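Local coordinates for protein hydrazine synthase alpha subunit (Candidatus Kuenenia stuttgartiensis, PDB 5C2V) that condenses hydroxylamine, formed in the gamma subunit of the hydrazine synthase complex, with ammonia to yield hydrazine, at residues L349-W362 with K373-P387. Numbering follows the deposited sequence.
With CA (calcium ion), chain B.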
# COMPACT_ATOMS: atom_id res chain seq x y z
N LEU D 349 10.79 9.35 -31.26
CA LEU D 349 12.23 9.27 -31.01
C LEU D 349 12.47 9.09 -29.52
O LEU D 349 11.97 9.86 -28.70
CB LEU D 349 12.95 10.52 -31.52
CG LEU D 349 13.23 10.60 -33.02
CD1 LEU D 349 13.78 11.97 -33.39
CD2 LEU D 349 14.20 9.50 -33.44
N VAL D 350 13.24 8.06 -29.16
CA VAL D 350 13.50 7.78 -27.76
C VAL D 350 15.00 7.73 -27.47
O VAL D 350 15.80 7.38 -28.33
CB VAL D 350 12.86 6.45 -27.32
CG1 VAL D 350 11.35 6.54 -27.40
CG2 VAL D 350 13.38 5.30 -28.17
N SER D 351 15.37 8.11 -26.25
CA SER D 351 16.74 7.91 -25.80
C SER D 351 16.80 6.60 -25.02
O SER D 351 16.05 6.40 -24.07
CB SER D 351 17.23 9.08 -24.95
OG SER D 351 18.55 8.84 -24.49
N TYR D 352 17.69 5.72 -25.44
CA TYR D 352 17.69 4.35 -24.95
C TYR D 352 19.09 3.85 -24.64
O TYR D 352 20.01 4.02 -25.44
CB TYR D 352 17.01 3.44 -25.98
CG TYR D 352 17.13 1.96 -25.72
CD1 TYR D 352 16.42 1.36 -24.69
CD2 TYR D 352 17.92 1.15 -26.53
CE1 TYR D 352 16.51 0.00 -24.45
CE2 TYR D 352 18.01 -0.21 -26.30
CZ TYR D 352 17.30 -0.78 -25.27
OH TYR D 352 17.40 -2.13 -25.04
N ALA D 353 19.25 3.27 -23.45
CA ALA D 353 20.47 2.55 -23.14
C ALA D 353 20.11 1.10 -22.83
O ALA D 353 19.55 0.81 -21.78
CB ALA D 353 21.18 3.19 -21.96
N GLU D 354 20.44 0.21 -23.75
CA GLU D 354 20.22 -1.22 -23.56
C GLU D 354 20.99 -1.71 -22.35
O GLU D 354 20.43 -1.99 -21.29
CB GLU D 354 20.66 -1.99 -24.81
CG GLU D 354 20.34 -3.48 -24.78
CD GLU D 354 20.85 -4.19 -26.01
OE1 GLU D 354 21.59 -3.57 -26.80
OE2 GLU D 354 20.51 -5.38 -26.20
N ARG D 355 22.30 -1.80 -22.54
CA ARG D 355 23.23 -2.15 -21.48
C ARG D 355 23.91 -0.94 -20.87
O ARG D 355 24.95 -1.08 -20.26
CB ARG D 355 24.24 -3.19 -21.96
CG ARG D 355 23.67 -4.59 -21.78
CD ARG D 355 22.93 -4.68 -20.44
NE ARG D 355 22.00 -5.81 -20.36
CZ ARG D 355 20.67 -5.68 -20.34
NH1 ARG D 355 20.12 -4.47 -20.41
NH2 ARG D 355 19.90 -6.75 -20.25
N GLY D 356 23.37 0.25 -21.12
CA GLY D 356 23.84 1.44 -20.42
C GLY D 356 24.52 2.58 -21.15
O GLY D 356 24.84 3.60 -20.54
N ASP D 357 24.75 2.43 -22.45
CA ASP D 357 25.13 3.59 -23.25
C ASP D 357 23.89 4.19 -23.90
O ASP D 357 23.28 3.57 -24.77
CB ASP D 357 26.16 3.21 -24.32
CG ASP D 357 26.79 4.42 -24.97
OD1 ASP D 357 27.04 5.42 -24.26
OD2 ASP D 357 27.05 4.38 -26.19
N PHE D 358 23.51 5.39 -23.46
CA PHE D 358 22.32 6.06 -23.99
C PHE D 358 22.54 6.59 -25.40
O PHE D 358 23.57 7.21 -25.69
CB PHE D 358 21.89 7.21 -23.07
CG PHE D 358 21.06 6.78 -21.90
CD1 PHE D 358 19.74 6.38 -22.08
CD2 PHE D 358 21.58 6.78 -20.62
CE1 PHE D 358 18.96 5.98 -21.01
CE2 PHE D 358 20.81 6.39 -19.54
CZ PHE D 358 19.50 5.99 -19.74
N GLY D 359 21.57 6.35 -26.27
CA GLY D 359 21.64 6.81 -27.65
C GLY D 359 20.27 7.14 -28.20
O GLY D 359 19.26 6.86 -27.56
N ILE D 360 20.22 7.73 -29.39
CA ILE D 360 18.95 8.08 -30.01
C ILE D 360 18.46 6.97 -30.93
O ILE D 360 19.19 6.49 -31.79
CB ILE D 360 19.06 9.39 -30.81
CG1 ILE D 360 19.64 10.51 -29.93
CG2 ILE D 360 17.71 9.80 -31.36
CD1 ILE D 360 18.83 10.79 -28.69
N TYR D 361 17.21 6.55 -30.73
CA TYR D 361 16.64 5.44 -31.48
C TYR D 361 15.21 5.72 -31.93
O TYR D 361 14.45 6.41 -31.24
CB TYR D 361 16.67 4.15 -30.65
CG TYR D 361 18.04 3.69 -30.23
CD1 TYR D 361 18.66 4.20 -29.10
CD2 TYR D 361 18.73 2.73 -30.96
CE1 TYR D 361 19.91 3.78 -28.71
CE2 TYR D 361 19.99 2.30 -30.58
CZ TYR D 361 20.57 2.83 -29.45
OH TYR D 361 21.83 2.41 -29.07
N TRP D 362 14.84 5.19 -33.09
CA TRP D 362 13.45 5.18 -33.52
C TRP D 362 12.68 4.14 -32.73
O TRP D 362 13.11 2.99 -32.65
CB TRP D 362 13.34 4.89 -35.02
CG TRP D 362 13.73 6.03 -35.90
CD1 TRP D 362 14.82 6.11 -36.72
CD2 TRP D 362 13.03 7.27 -36.05
NE1 TRP D 362 14.84 7.32 -37.37
CE2 TRP D 362 13.75 8.05 -36.97
CE3 TRP D 362 11.86 7.80 -35.49
CZ2 TRP D 362 13.34 9.33 -37.35
CZ3 TRP D 362 11.46 9.07 -35.87
CH2 TRP D 362 12.20 9.82 -36.79
N LYS D 373 18.77 2.21 -34.84
CA LYS D 373 19.62 3.27 -34.29
C LYS D 373 19.62 4.53 -35.15
O LYS D 373 19.64 4.46 -36.38
CB LYS D 373 21.06 2.76 -34.14
CG LYS D 373 22.02 3.77 -33.53
CD LYS D 373 23.46 3.29 -33.60
CE LYS D 373 23.91 3.13 -35.05
NZ LYS D 373 25.33 2.68 -35.14
N VAL D 374 19.58 5.69 -34.50
CA VAL D 374 19.74 6.96 -35.19
C VAL D 374 21.20 7.41 -35.07
O VAL D 374 21.96 7.35 -36.04
CB VAL D 374 18.81 8.04 -34.62
CG1 VAL D 374 19.01 9.36 -35.37
CG2 VAL D 374 17.36 7.59 -34.70
N TYR D 375 21.57 7.86 -33.88
CA TYR D 375 22.96 8.18 -33.58
C TYR D 375 23.33 7.74 -32.17
O TYR D 375 22.71 8.17 -31.20
CB TYR D 375 23.21 9.68 -33.76
CG TYR D 375 24.65 10.10 -33.53
CD1 TYR D 375 25.61 9.93 -34.52
CD2 TYR D 375 25.04 10.69 -32.34
CE1 TYR D 375 26.92 10.32 -34.33
CE2 TYR D 375 26.35 11.08 -32.13
CZ TYR D 375 27.28 10.90 -33.13
OH TYR D 375 28.59 11.29 -32.93
N ASP D 376 24.34 6.88 -32.05
CA ASP D 376 24.85 6.51 -30.74
C ASP D 376 26.37 6.64 -30.67
O ASP D 376 27.10 5.90 -31.32
CB ASP D 376 24.43 5.08 -30.38
CG ASP D 376 24.83 4.69 -28.97
OD1 ASP D 376 24.92 3.47 -28.69
OD2 ASP D 376 25.06 5.59 -28.13
N ASP D 377 26.83 7.59 -29.87
CA ASP D 377 28.25 7.78 -29.62
C ASP D 377 28.59 7.04 -28.33
O ASP D 377 27.94 7.25 -27.31
CB ASP D 377 28.59 9.27 -29.52
CG ASP D 377 30.09 9.54 -29.57
OD1 ASP D 377 30.89 8.65 -29.22
OD2 ASP D 377 30.47 10.66 -29.97
N PRO D 378 29.60 6.16 -28.37
CA PRO D 378 30.04 5.45 -27.17
C PRO D 378 30.60 6.37 -26.09
O PRO D 378 30.68 5.97 -24.93
CB PRO D 378 31.13 4.51 -27.70
CG PRO D 378 30.78 4.30 -29.13
CD PRO D 378 30.22 5.61 -29.59
N ASN D 379 30.98 7.59 -26.46
CA ASN D 379 31.58 8.53 -25.52
C ASN D 379 30.58 9.51 -24.91
O ASN D 379 30.95 10.33 -24.07
CB ASN D 379 32.70 9.32 -26.20
CG ASN D 379 33.85 8.43 -26.64
OD1 ASN D 379 33.67 7.24 -26.89
ND2 ASN D 379 35.04 9.01 -26.74
N TRP D 380 29.32 9.43 -25.32
CA TRP D 380 28.30 10.37 -24.85
C TRP D 380 26.97 9.70 -24.52
O TRP D 380 26.52 8.79 -25.20
CB TRP D 380 28.06 11.47 -25.88
CG TRP D 380 29.25 12.33 -26.19
CD1 TRP D 380 30.19 12.11 -27.16
CD2 TRP D 380 29.62 13.55 -25.53
NE1 TRP D 380 31.12 13.12 -27.14
CE2 TRP D 380 30.80 14.01 -26.15
CE3 TRP D 380 29.07 14.29 -24.48
CZ2 TRP D 380 31.44 15.19 -25.75
CZ3 TRP D 380 29.71 15.45 -24.09
CH2 TRP D 380 30.88 15.89 -24.72
N ASN D 381 26.32 10.19 -23.47
CA ASN D 381 24.92 9.87 -23.28
C ASN D 381 24.13 10.76 -24.22
O ASN D 381 24.17 11.99 -24.11
CB ASN D 381 24.48 10.09 -21.83
CG ASN D 381 24.73 8.89 -20.95
OD1 ASN D 381 24.76 7.75 -21.43
ND2 ASN D 381 24.92 9.12 -19.66
N ASP D 382 23.43 10.13 -25.15
CA ASP D 382 22.72 10.86 -26.19
C ASP D 382 21.24 10.84 -25.87
O ASP D 382 20.58 9.81 -25.99
CB ASP D 382 23.01 10.24 -27.56
CG ASP D 382 24.50 10.08 -27.83
OD1 ASP D 382 25.23 11.09 -27.73
OD2 ASP D 382 24.95 8.95 -28.12
N HIS D 383 20.71 11.99 -25.47
CA HIS D 383 19.32 12.05 -25.02
C HIS D 383 18.66 13.37 -25.38
O HIS D 383 19.27 14.24 -26.00
CB HIS D 383 19.23 11.80 -23.51
CG HIS D 383 19.76 12.92 -22.68
ND1 HIS D 383 21.08 13.33 -22.72
CD2 HIS D 383 19.15 13.72 -21.77
CE1 HIS D 383 21.26 14.33 -21.87
NE2 HIS D 383 20.10 14.59 -21.29
N GLN D 384 17.40 13.51 -24.98
CA GLN D 384 16.56 14.66 -25.33
C GLN D 384 16.51 14.95 -26.83
O GLN D 384 16.84 16.05 -27.26
CB GLN D 384 17.06 15.91 -24.59
CG GLN D 384 16.80 15.89 -23.09
CD GLN D 384 17.34 17.12 -22.39
OE1 GLN D 384 18.29 17.75 -22.87
NE2 GLN D 384 16.74 17.48 -21.27
N PRO D 385 16.10 13.95 -27.64
CA PRO D 385 16.00 14.23 -29.07
C PRO D 385 14.86 15.20 -29.39
O PRO D 385 13.74 15.02 -28.92
CB PRO D 385 15.73 12.85 -29.68
CG PRO D 385 15.02 12.11 -28.60
CD PRO D 385 15.60 12.60 -27.30
N ALA D 386 15.16 16.21 -30.20
CA ALA D 386 14.16 17.19 -30.61
C ALA D 386 14.25 17.45 -32.10
O ALA D 386 14.96 18.36 -32.53
CB ALA D 386 14.32 18.49 -29.83
N PRO D 387 13.53 16.65 -32.90
CA PRO D 387 13.58 16.74 -34.37
C PRO D 387 13.07 18.08 -34.88
O PRO D 387 12.19 18.68 -34.26
CB PRO D 387 12.66 15.60 -34.82
CG PRO D 387 11.71 15.43 -33.69
CD PRO D 387 12.51 15.69 -32.45
CA CA B . 25.75 7.24 -26.58
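A calcium ion joins the loop between the second and third strands of one beta-propeller blade to strand 381-387, which pairs in the neighbouring blade's sheet. Phe-358 gives its carbonyl O to the metal at 2.4 Å; the linker after the blade supplies Asp-376 OD2 and the carbonyls of Asp-377 and Trp-380, either end of a type I turn, and strand 381-387 adds Asp-382 OD2. Hydrogen bonds to two of the ligand oxygens brace the site: Phe-358 O also accepts from Asp-382 N at 3.0 Å, while Asp-377 N meets Asp-382 OD2 on its syn side, tilted 24° from the carboxylate plane. Upstream, a classic beta bulge sets Val-374 and Tyr-375 opposite Ile-360, whose N donates to Tyr-375 O at 3.1 Å. Val-374 CG2, beside its own backbone N because CG1 lies anti to it (chi1 -180°), rests over one face of the Trp-362 five-membered ring. Between the sheets, Ile-360 CD1 touches Pro-385 CB, and Ser-351 OG donates to the Asp-382 carbonyl at 2.7 Å. Asp-357, not itself a ligand, brings OD2 to 3.0 Å from Asp-376 OD2; calcium probably offsets the repulsion in this acidic cluster, so that the blade and strand 381-387 of the neighbouring sheet would be held together partly by the ion.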